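Afp3 (Serratia entomophila, PDB 6RBN) probably forms part of the contractile sheath around the inner tube of the anti-feeding prophage, a contractile injection system, with the sheath captured here in its extended state. Local coordinates at residues D[30-35]-D[270-275]; D[115-120]-D[297-302]; D[200-205]-D[337-342]. All blocks are in the same frame, centred on the assembly; numbering follows the deposited sequence.

How the contacts relate
From the N terminus, strand 31-34 comes first. Contact 1 joins it to the start of helix 271-284 and closes a loop of 234 residues. Helix 111-120 follows, and contact 2 ties its end to residues 297-302, in the connection that leads from helix 271-284 into strand 301-302. Residues 200-205 lead into strand 204-207, and contact 3 closes the shortest loop, of 131 residues, with 337-342. None of the contacts is nested; every pair crosses along the chain. Contacts 1 and 2 touch through Tyr118, with centres about 12 Å apart. Contact 3 stands apart, its centre about 20 Å from contact 1 and about 26 Å from contact 2.

Contact 1: residues D[30-35]-D[270-275]; sequences PLFVAR and PSALIA
Phe32 of strand 31-34 and Pro30 just before it reach the first turn of helix 271-284, where Ala272 and Ala275 receive them. The contact between the two segments is mainly apolar, and Phe32 carries most of it. CE1 lies 3.8 Å from Ala272 CA and 4.1 Å from Ala272 CB. CZ is 3.9 Å from Ala275 CB. The CE1-CZ end of the ring thus meets two small residues one turn apart, both obliquely. Its chi1 of -62° puts CG beside the backbone N and opposite the carbonyl carbon, and the ring extends to the helix. Ser271 O makes a loose contact at the ring edge, 4.3 Å from Phe32 CE1. Pro30 adds another loose touch, with CB 4.3 Å from Ala275 CB. The same Pro30 CB sits 3.9 Å above the plane of the Phe32 ring, offset toward its rim. Tyr118 of helix 111-120 meets Phe32 in a T-shaped (edge-to-face) stack.

This is a strand lying on a helix, in the buried interior of the chain. The short axes run nearly antiparallel, at 170°, and come within 10.4 Å. Strand 31-34 is an outer strand of a mixed sheet within this chain and pairs with strand 127-130. Helix 271-284 belongs to the subtilisin-like region of the sheath protein.

The polar bonds here lead out of the contact. Ser271 OG hydrogen-bonds to Asp188 OD1 and Leu186 O, which tie the start of the helix to strand 185-188.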
loop_
_atom_site.group_PDB
_atom_site.type_symbol
_atom_site.label_atom_id
_atom_site.label_comp_id
_atom_site.label_asym_id
_atom_site.label_seq_id
_atom_site.Cartn_x
_atom_site.Cartn_y
_atom_site.Cartn_z
ATOM N N PRO D 30 9.269 -65.072 6.194
ATOM C CA PRO D 30 8.891 -66.480 6.307
ATOM C C PRO D 30 9.300 -67.118 7.633
ATOM O O PRO D 30 10.038 -66.545 8.432
ATOM C CB PRO D 30 9.653 -67.123 5.144
ATOM C CG PRO D 30 10.847 -66.276 4.999
ATOM C CD PRO D 30 10.441 -64.887 5.325
ATOM N N LEU D 31 8.800 -68.340 7.842
ATOM C CA LEU D 31 9.095 -69.149 9.027
ATOM C C LEU D 31 9.514 -70.545 8.566
ATOM O O LEU D 31 8.685 -71.449 8.431
ATOM C CB LEU D 31 7.898 -69.209 9.967
ATOM C CG LEU D 31 8.080 -70.048 11.239
ATOM C CD1 LEU D 31 9.135 -69.479 12.143
ATOM C CD2 LEU D 31 6.778 -70.211 11.958
ATOM N N PHE D 32 10.806 -70.740 8.348
ATOM C CA PHE D 32 11.284 -72.011 7.825
ATOM C C PHE D 32 11.296 -73.057 8.932
ATOM O O PHE D 32 12.055 -72.940 9.899
ATOM C CB PHE D 32 12.670 -71.850 7.217
ATOM C CG PHE D 32 12.707 -70.915 6.056
ATOM C CD1 PHE D 32 12.181 -71.290 4.836
ATOM C CD2 PHE D 32 13.281 -69.669 6.175
ATOM C CE1 PHE D 32 12.210 -70.436 3.765
ATOM C CE2 PHE D 32 13.321 -68.819 5.103
ATOM C CZ PHE D 32 12.780 -69.201 3.899
ATOM N N VAL D 33 10.454 -74.073 8.790
ATOM C CA VAL D 33 10.397 -75.193 9.721
ATOM C C VAL D 33 11.202 -76.322 9.090
ATOM O O VAL D 33 10.744 -76.983 8.154
ATOM C CB VAL D 33 8.956 -75.616 10.013
ATOM C CG1 VAL D 33 8.936 -76.816 10.937
ATOM C CG2 VAL D 33 8.184 -74.466 10.619
ATOM N N ALA D 34 12.414 -76.541 9.591
ATOM C CA ALA D 34 13.282 -77.580 9.061
ATOM C C ALA D 34 14.159 -78.105 10.192
ATOM O O ALA D 34 13.978 -77.744 11.358
ATOM C CB ALA D 34 14.108 -77.050 7.886
ATOM N N ARG D 35 15.116 -78.959 9.840
ATOM C CA ARG D 35 15.982 -79.606 10.827
ATOM C C ARG D 35 17.231 -78.756 11.055
ATOM O O ARG D 35 18.340 -79.081 10.630
ATOM C CB ARG D 35 16.347 -81.012 10.374
ATOM C CG ARG D 35 15.191 -81.984 10.329
ATOM C CD ARG D 35 15.677 -83.366 9.930
ATOM N NE ARG D 35 14.608 -84.361 9.943
ATOM C CZ ARG D 35 13.863 -84.673 8.888
ATOM N NH1 ARG D 35 14.072 -84.070 7.727
ATOM N NH2 ARG D 35 12.915 -85.591 8.994
ATOM N N PRO D 270 11.501 -76.525 -3.401
ATOM C CA PRO D 270 11.755 -75.161 -3.871
ATOM C C PRO D 270 11.223 -74.052 -2.978
ATOM O O PRO D 270 11.375 -72.886 -3.343
ATOM C CB PRO D 270 11.040 -75.145 -5.232
ATOM C CG PRO D 270 9.941 -76.110 -5.076
ATOM C CD PRO D 270 10.451 -77.195 -4.186
ATOM N N SER D 271 10.634 -74.356 -1.817
ATOM C CA SER D 271 9.966 -73.326 -1.021
ATOM C C SER D 271 10.940 -72.345 -0.385
ATOM O O SER D 271 10.562 -71.201 -0.109
ATOM C CB SER D 271 9.106 -73.964 0.060
ATOM O OG SER D 271 7.991 -74.611 -0.507
ATOM N N ALA D 272 12.181 -72.760 -0.137
ATOM C CA ALA D 272 13.165 -71.837 0.416
ATOM C C ALA D 272 13.612 -70.824 -0.628
ATOM O O ALA D 272 14.032 -69.711 -0.292
ATOM C CB ALA D 272 14.362 -72.609 0.962
ATOM N N LEU D 273 13.535 -71.195 -1.906
ATOM C CA LEU D 273 13.937 -70.277 -2.965
ATOM C C LEU D 273 12.791 -69.356 -3.357
ATOM O O LEU D 273 13.011 -68.183 -3.667
ATOM C CB LEU D 273 14.432 -71.056 -4.184
ATOM C CG LEU D 273 15.839 -71.660 -4.204
ATOM C CD1 LEU D 273 15.938 -72.943 -3.397
ATOM C CD2 LEU D 273 16.272 -71.895 -5.635
ATOM N N ILE D 274 11.561 -69.876 -3.362
ATOM C CA ILE D 274 10.409 -69.070 -3.758
ATOM C C ILE D 274 10.080 -68.044 -2.679
ATOM O O ILE D 274 9.614 -66.937 -2.969
ATOM C CB ILE D 274 9.214 -69.986 -4.089
ATOM C CG1 ILE D 274 9.589 -70.955 -5.206
ATOM C CG2 ILE D 274 8.017 -69.197 -4.557
ATOM C CD1 ILE D 274 9.996 -70.286 -6.491
ATOM N N ALA D 275 10.365 -68.377 -1.417
ATOM C CA ALA D 275 10.237 -67.391 -0.347
ATOM C C ALA D 275 11.261 -66.275 -0.503
ATOM O O ALA D 275 11.033 -65.147 -0.053
ATOM C CB ALA D 275 10.387 -68.067 1.013
#

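Contact 2: residues D[115-120]-D[297-302]; sequences LRLYFQ and NGVSDV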
loop_
_atom_site.group_PDB
_atom_site.type_symbol
_atom_site.label_atom_id
_atom_site.label_comp_id
_atom_site.label_asym_id
_atom_site.label_seq_id
_atom_site.Cartn_x
_atom_site.Cartn_y
_atom_site.Cartn_z
ATOM N N LEU D 115 18.877 -72.264 3.474
ATOM C CA LEU D 115 18.889 -70.849 3.826
ATOM C C LEU D 115 19.886 -70.047 3.012
ATOM O O LEU D 115 19.668 -68.851 2.805
ATOM C CB LEU D 115 19.191 -70.636 5.304
ATOM C CG LEU D 115 18.036 -70.905 6.249
ATOM C CD1 LEU D 115 18.473 -70.557 7.631
ATOM C CD2 LEU D 115 16.854 -70.067 5.845
ATOM N N ARG D 116 20.984 -70.656 2.570
ATOM C CA ARG D 116 21.908 -69.934 1.704
ATOM C C ARG D 116 21.261 -69.618 0.363
ATOM O O ARG D 116 21.447 -68.525 -0.179
ATOM C CB ARG D 116 23.204 -70.728 1.547
ATOM C CG ARG D 116 24.179 -70.121 0.567
ATOM C CD ARG D 116 25.569 -70.689 0.691
ATOM N NE ARG D 116 26.243 -70.153 1.869
ATOM C CZ ARG D 116 27.424 -70.566 2.311
ATOM N NH1 ARG D 116 27.955 -70.011 3.390
ATOM N NH2 ARG D 116 28.076 -71.529 1.677
ATOM N N LEU D 117 20.426 -70.517 -0.143
ATOM C CA LEU D 117 19.670 -70.211 -1.349
ATOM C C LEU D 117 18.540 -69.226 -1.094
ATOM O O LEU D 117 18.026 -68.638 -2.048
ATOM C CB LEU D 117 19.117 -71.492 -1.947
ATOM C CG LEU D 117 20.213 -72.438 -2.412
ATOM C CD1 LEU D 117 19.576 -73.719 -2.823
ATOM C CD2 LEU D 117 20.985 -71.824 -3.559
ATOM N N TYR D 118 18.138 -69.038 0.162
ATOM C CA TYR D 118 17.151 -68.012 0.478
ATOM C C TYR D 118 17.758 -66.619 0.386
ATOM O O TYR D 118 17.157 -65.706 -0.191
ATOM C CB TYR D 118 16.555 -68.255 1.863
ATOM C CG TYR D 118 15.642 -67.148 2.328
ATOM C CD1 TYR D 118 14.393 -66.967 1.757
ATOM C CD2 TYR D 118 16.031 -66.285 3.342
ATOM C CE1 TYR D 118 13.560 -65.955 2.182
ATOM C CE2 TYR D 118 15.207 -65.273 3.768
ATOM C CZ TYR D 118 13.976 -65.113 3.188
ATOM O OH TYR D 118 13.152 -64.103 3.611
ATOM N N PHE D 119 18.950 -66.427 0.954
ATOM C CA PHE D 119 19.539 -65.094 0.960
ATOM C C PHE D 119 20.167 -64.751 -0.387
ATOM O O PHE D 119 20.371 -63.573 -0.698
ATOM C CB PHE D 119 20.565 -64.968 2.082
ATOM C CG PHE D 119 19.972 -64.999 3.458
ATOM C CD1 PHE D 119 19.305 -63.899 3.961
ATOM C CD2 PHE D 119 20.116 -66.109 4.263
ATOM C CE1 PHE D 119 18.764 -63.920 5.226
ATOM C CE2 PHE D 119 19.578 -66.137 5.532
ATOM C CZ PHE D 119 18.903 -65.040 6.010
ATOM N N GLN D 120 20.487 -65.762 -1.200
ATOM C CA GLN D 120 20.962 -65.486 -2.554
ATOM C C GLN D 120 19.838 -65.016 -3.465
ATOM O O GLN D 120 20.098 -64.358 -4.476
ATOM C CB GLN D 120 21.630 -66.717 -3.162
ATOM C CG GLN D 120 22.997 -67.031 -2.600
ATOM C CD GLN D 120 23.591 -68.291 -3.192
ATOM O OE1 GLN D 120 22.975 -68.944 -4.031
ATOM N NE2 GLN D 120 24.785 -68.649 -2.741
ATOM N N ASN D 297 18.530 -67.722 -8.701
ATOM C CA ASN D 297 19.973 -67.685 -8.539
ATOM C C ASN D 297 20.444 -68.911 -7.771
ATOM O O ASN D 297 19.655 -69.620 -7.142
ATOM C CB ASN D 297 20.406 -66.422 -7.799
ATOM C CG ASN D 297 20.160 -65.171 -8.596
ATOM O OD1 ASN D 297 20.386 -65.133 -9.804
ATOM N ND2 ASN D 297 19.693 -64.129 -7.924
ATOM N N GLY D 298 21.747 -69.159 -7.821
ATOM C CA GLY D 298 22.258 -70.305 -7.101
ATOM C C GLY D 298 22.229 -71.566 -7.935
ATOM O O GLY D 298 23.184 -71.886 -8.649
ATOM N N VAL D 299 21.121 -72.290 -7.810
ATOM C CA VAL D 299 20.877 -73.620 -8.357
ATOM C C VAL D 299 21.084 -73.729 -9.864
ATOM O O VAL D 299 21.051 -72.731 -10.590
ATOM C CB VAL D 299 19.451 -74.049 -8.002
ATOM C CG1 VAL D 299 19.295 -74.125 -6.512
ATOM C CG2 VAL D 299 18.466 -73.047 -8.570
ATOM N N SER D 300 21.299 -74.958 -10.336
ATOM C CA SER D 300 21.611 -75.223 -11.735
ATOM C C SER D 300 20.435 -75.823 -12.497
ATOM O O SER D 300 20.037 -75.294 -13.539
ATOM C CB SER D 300 22.826 -76.154 -11.824
ATOM O OG SER D 300 22.523 -77.430 -11.289
ATOM N N ASP D 301 19.864 -76.920 -12.000
ATOM C CA ASP D 301 18.859 -77.648 -12.760
ATOM C C ASP D 301 17.841 -78.263 -11.810
ATOM O O ASP D 301 18.157 -78.590 -10.664
ATOM C CB ASP D 301 19.511 -78.736 -13.623
ATOM C CG ASP D 301 18.586 -79.274 -14.702
ATOM O OD1 ASP D 301 17.437 -78.796 -14.817
ATOM O OD2 ASP D 301 19.012 -80.186 -15.440
ATOM N N VAL D 302 16.615 -78.418 -12.308
ATOM C CA VAL D 302 15.534 -79.065 -11.571
ATOM C C VAL D 302 15.687 -80.576 -11.657
ATOM O O VAL D 302 16.471 -81.088 -12.461
ATOM C CB VAL D 302 14.156 -78.630 -12.100
ATOM C CG1 VAL D 302 13.910 -77.174 -11.799
ATOM C CG2 VAL D 302 14.072 -78.877 -13.590
#
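Leu117 and Val299 form the apolar centre of this contact. Their closest atoms are Leu117 CD1 and Val299 CG1, 3.7 Å apart, and the two side chains cross at a slant. The other leucine branch, CD2, lies 4.1 Å from Gly298 CA. The bond from CA to CB of Leu117 does not aim straight at the loop. With chi1 at -64°, CG stands beside the backbone N, and the branched end comes nearer to the loop.

Gln120 lies at the more open side, one turn further along the helix. Its chain is extended beyond CG, and OE1 stops 3.4 Å from Gly298 CA. The loop backbone is close to the helix here. Gly298 has a positive phi of 88°, and with no side chain it lets the backbone run close beside Leu117 and Gln120. The CA atoms of Leu117 and Gly298 are 6.3 Å apart.

Asn121 OD1 accepts a hydrogen bond from Asn297 N, so the loop is fastened to the residue that follows Gln120. Leu273 of helix 271-284 and Val213 of strand 211-213 each pack on both Leu117 and Val299. Beyond the loop, the backbone of Asp301 pairs with Glu212. The contact thus joins the last turn of helix 111-120 to a connection entering strand 301-302, the outermost strand, within this chain, of a small antiparallel sheet in the subtilisin-like region.

Contact 3: residues D[200-205]-D[337-342]; sequences GSAQVA and TQKDDD
Val204 O is the firm point of this contact. It accepts the hydrogen bond from Gln338 N, at 3.2 Å and with a bent N-H...O angle of 139°. The donor lies almost in line with the carbonyl bond. Thr337 CA adds a CH...O contact to the same oxygen at 3.5 Å. Around this point the packing is close. Gln338 CB meets Ser201 O at 3.3 Å, and Gln338 CG lies 3.8 Å from Val204 CG1. The bend of Gln338 at chi2 (-67°) turns its amide toward the residues just before 200-205, where NE2 donates a hydrogen bond to Gly199 O. Thr337 CG2 reaches Ala202 O at 3.7 Å. Ser201 to Val204 form a type I beta turn, and Thr337 and Gln338 are laid against it.

The side at Gly200 and Lys339 is more open to solvent and made of van der Waals touches. Ala202 CB touches Lys339 CB at 3.8 Å. Lys339 CD passes 3.4 Å from Gly200 O, after which the chain leads away. Past Lys339 the loop leaves the turn, and exposed Asp340 is paired with Arg345 in a salt bridge.

The buried side is closed by regular structure. Ile347, on the first turn of helix 347-364, packs on Ala205 and Thr337, while Arg350 of that helix packs on Ala202. Val204 and Ala205 lie beside strand 185-188, the parallel partner of strand 204-207. The contact therefore sets the loop between strand 329-332 and helix 347-364 against the start of strand 204-207.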
loop_
_atom_site.group_PDB
_atom_site.type_symbol
_atom_site.label_atom_id
_atom_site.label_comp_id
_atom_site.label_asym_id
_atom_site.label_seq_id
_atom_site.Cartn_x
_atom_site.Cartn_y
_atom_site.Cartn_z
ATOM N N GLY D 200 -8.000 -76.605 -1.031
ATOM C CA GLY D 200 -8.464 -75.552 -1.908
ATOM C C GLY D 200 -8.589 -74.198 -1.252
ATOM O O GLY D 200 -9.454 -73.402 -1.625
ATOM N N SER D 201 -7.743 -73.923 -0.267
ATOM C CA SER D 201 -7.752 -72.617 0.369
ATOM C C SER D 201 -6.937 -71.629 -0.448
ATOM O O SER D 201 -5.950 -71.989 -1.091
ATOM C CB SER D 201 -7.193 -72.703 1.788
ATOM O OG SER D 201 -5.820 -73.037 1.763
ATOM N N ALA D 202 -7.339 -70.365 -0.396
ATOM C CA ALA D 202 -6.684 -69.328 -1.179
ATOM C C ALA D 202 -5.364 -68.862 -0.585
ATOM O O ALA D 202 -4.721 -67.988 -1.167
ATOM C CB ALA D 202 -7.616 -68.125 -1.342
ATOM N N GLN D 203 -4.939 -69.424 0.541
ATOM C CA GLN D 203 -3.723 -69.004 1.217
ATOM C C GLN D 203 -2.532 -69.891 0.887
ATOM O O GLN D 203 -1.501 -69.796 1.554
ATOM C CB GLN D 203 -3.944 -69.004 2.729
ATOM C CG GLN D 203 -5.068 -68.116 3.222
ATOM C CD GLN D 203 -4.850 -66.656 2.912
ATOM O OE1 GLN D 203 -5.582 -66.066 2.127
ATOM N NE2 GLN D 203 -3.833 -66.068 3.521
ATOM N N VAL D 204 -2.651 -70.768 -0.109
ATOM C CA VAL D 204 -1.662 -71.808 -0.368
ATOM C C VAL D 204 -1.211 -71.715 -1.818
ATOM O O VAL D 204 -2.043 -71.623 -2.726
ATOM C CB VAL D 204 -2.225 -73.211 -0.058
ATOM C CG1 VAL D 204 -1.247 -74.302 -0.446
ATOM C CG2 VAL D 204 -2.540 -73.327 1.407
ATOM N N ALA D 205 0.104 -71.726 -2.031
ATOM C CA ALA D 205 0.702 -71.811 -3.356
ATOM C C ALA D 205 1.655 -72.996 -3.381
ATOM O O ALA D 205 2.652 -73.008 -2.654
ATOM C CB ALA D 205 1.443 -70.521 -3.705
ATOM N N THR D 337 -3.099 -69.784 -6.983
ATOM C CA THR D 337 -3.332 -70.368 -5.673
ATOM C C THR D 337 -4.169 -71.635 -5.811
ATOM O O THR D 337 -4.551 -72.045 -6.909
ATOM C CB THR D 337 -4.030 -69.366 -4.752
ATOM O OG1 THR D 337 -5.300 -69.010 -5.306
ATOM C CG2 THR D 337 -3.197 -68.115 -4.588
ATOM N N GLN D 338 -4.470 -72.264 -4.676
ATOM C CA GLN D 338 -5.302 -73.459 -4.667
ATOM C C GLN D 338 -6.777 -73.167 -4.894
ATOM O O GLN D 338 -7.526 -74.084 -5.238
ATOM C CB GLN D 338 -5.137 -74.198 -3.342
ATOM C CG GLN D 338 -3.818 -74.894 -3.185
ATOM C CD GLN D 338 -3.681 -76.034 -4.153
ATOM O OE1 GLN D 338 -2.892 -75.977 -5.080
ATOM N NE2 GLN D 338 -4.474 -77.071 -3.955
ATOM N N LYS D 339 -7.206 -71.924 -4.710
ATOM C CA LYS D 339 -8.614 -71.587 -4.866
ATOM C C LYS D 339 -8.954 -71.430 -6.341
ATOM O O LYS D 339 -8.270 -70.708 -7.071
ATOM C CB LYS D 339 -8.927 -70.303 -4.105
ATOM C CG LYS D 339 -10.386 -69.928 -4.081
ATOM C CD LYS D 339 -11.171 -70.864 -3.190
ATOM C CE LYS D 339 -12.615 -70.423 -3.067
ATOM N NZ LYS D 339 -13.405 -71.369 -2.236
ATOM N N ASP D 340 -10.014 -72.101 -6.782
ATOM C CA ASP D 340 -10.435 -72.067 -8.175
ATOM C C ASP D 340 -11.471 -70.975 -8.429
ATOM O O ASP D 340 -12.051 -70.911 -9.518
ATOM C CB ASP D 340 -10.985 -73.438 -8.581
ATOM C CG ASP D 340 -10.909 -73.692 -10.078
ATOM O OD1 ASP D 340 -10.380 -72.831 -10.811
ATOM O OD2 ASP D 340 -11.386 -74.756 -10.524
ATOM N N ASP D 341 -11.718 -70.117 -7.445
ATOM C CA ASP D 341 -12.673 -69.033 -7.603
ATOM C C ASP D 341 -12.105 -67.970 -8.537
ATOM O O ASP D 341 -10.893 -67.860 -8.724
ATOM C CB ASP D 341 -13.005 -68.425 -6.239
ATOM C CG ASP D 341 -14.262 -67.571 -6.254
ATOM O OD1 ASP D 341 -14.899 -67.444 -7.321
ATOM O OD2 ASP D 341 -14.615 -67.021 -5.191
ATOM N N ASP D 342 -13.004 -67.190 -9.137
ATOM C CA ASP D 342 -12.579 -66.117 -10.028
ATOM C C ASP D 342 -11.952 -64.972 -9.239
ATOM O O ASP D 342 -11.136 -64.212 -9.769
ATOM C CB ASP D 342 -13.780 -65.630 -10.838
ATOM C CG ASP D 342 -13.386 -64.854 -12.079
ATOM O OD1 ASP D 342 -12.179 -64.722 -12.366
ATOM O OD2 ASP D 342 -14.296 -64.371 -12.783
#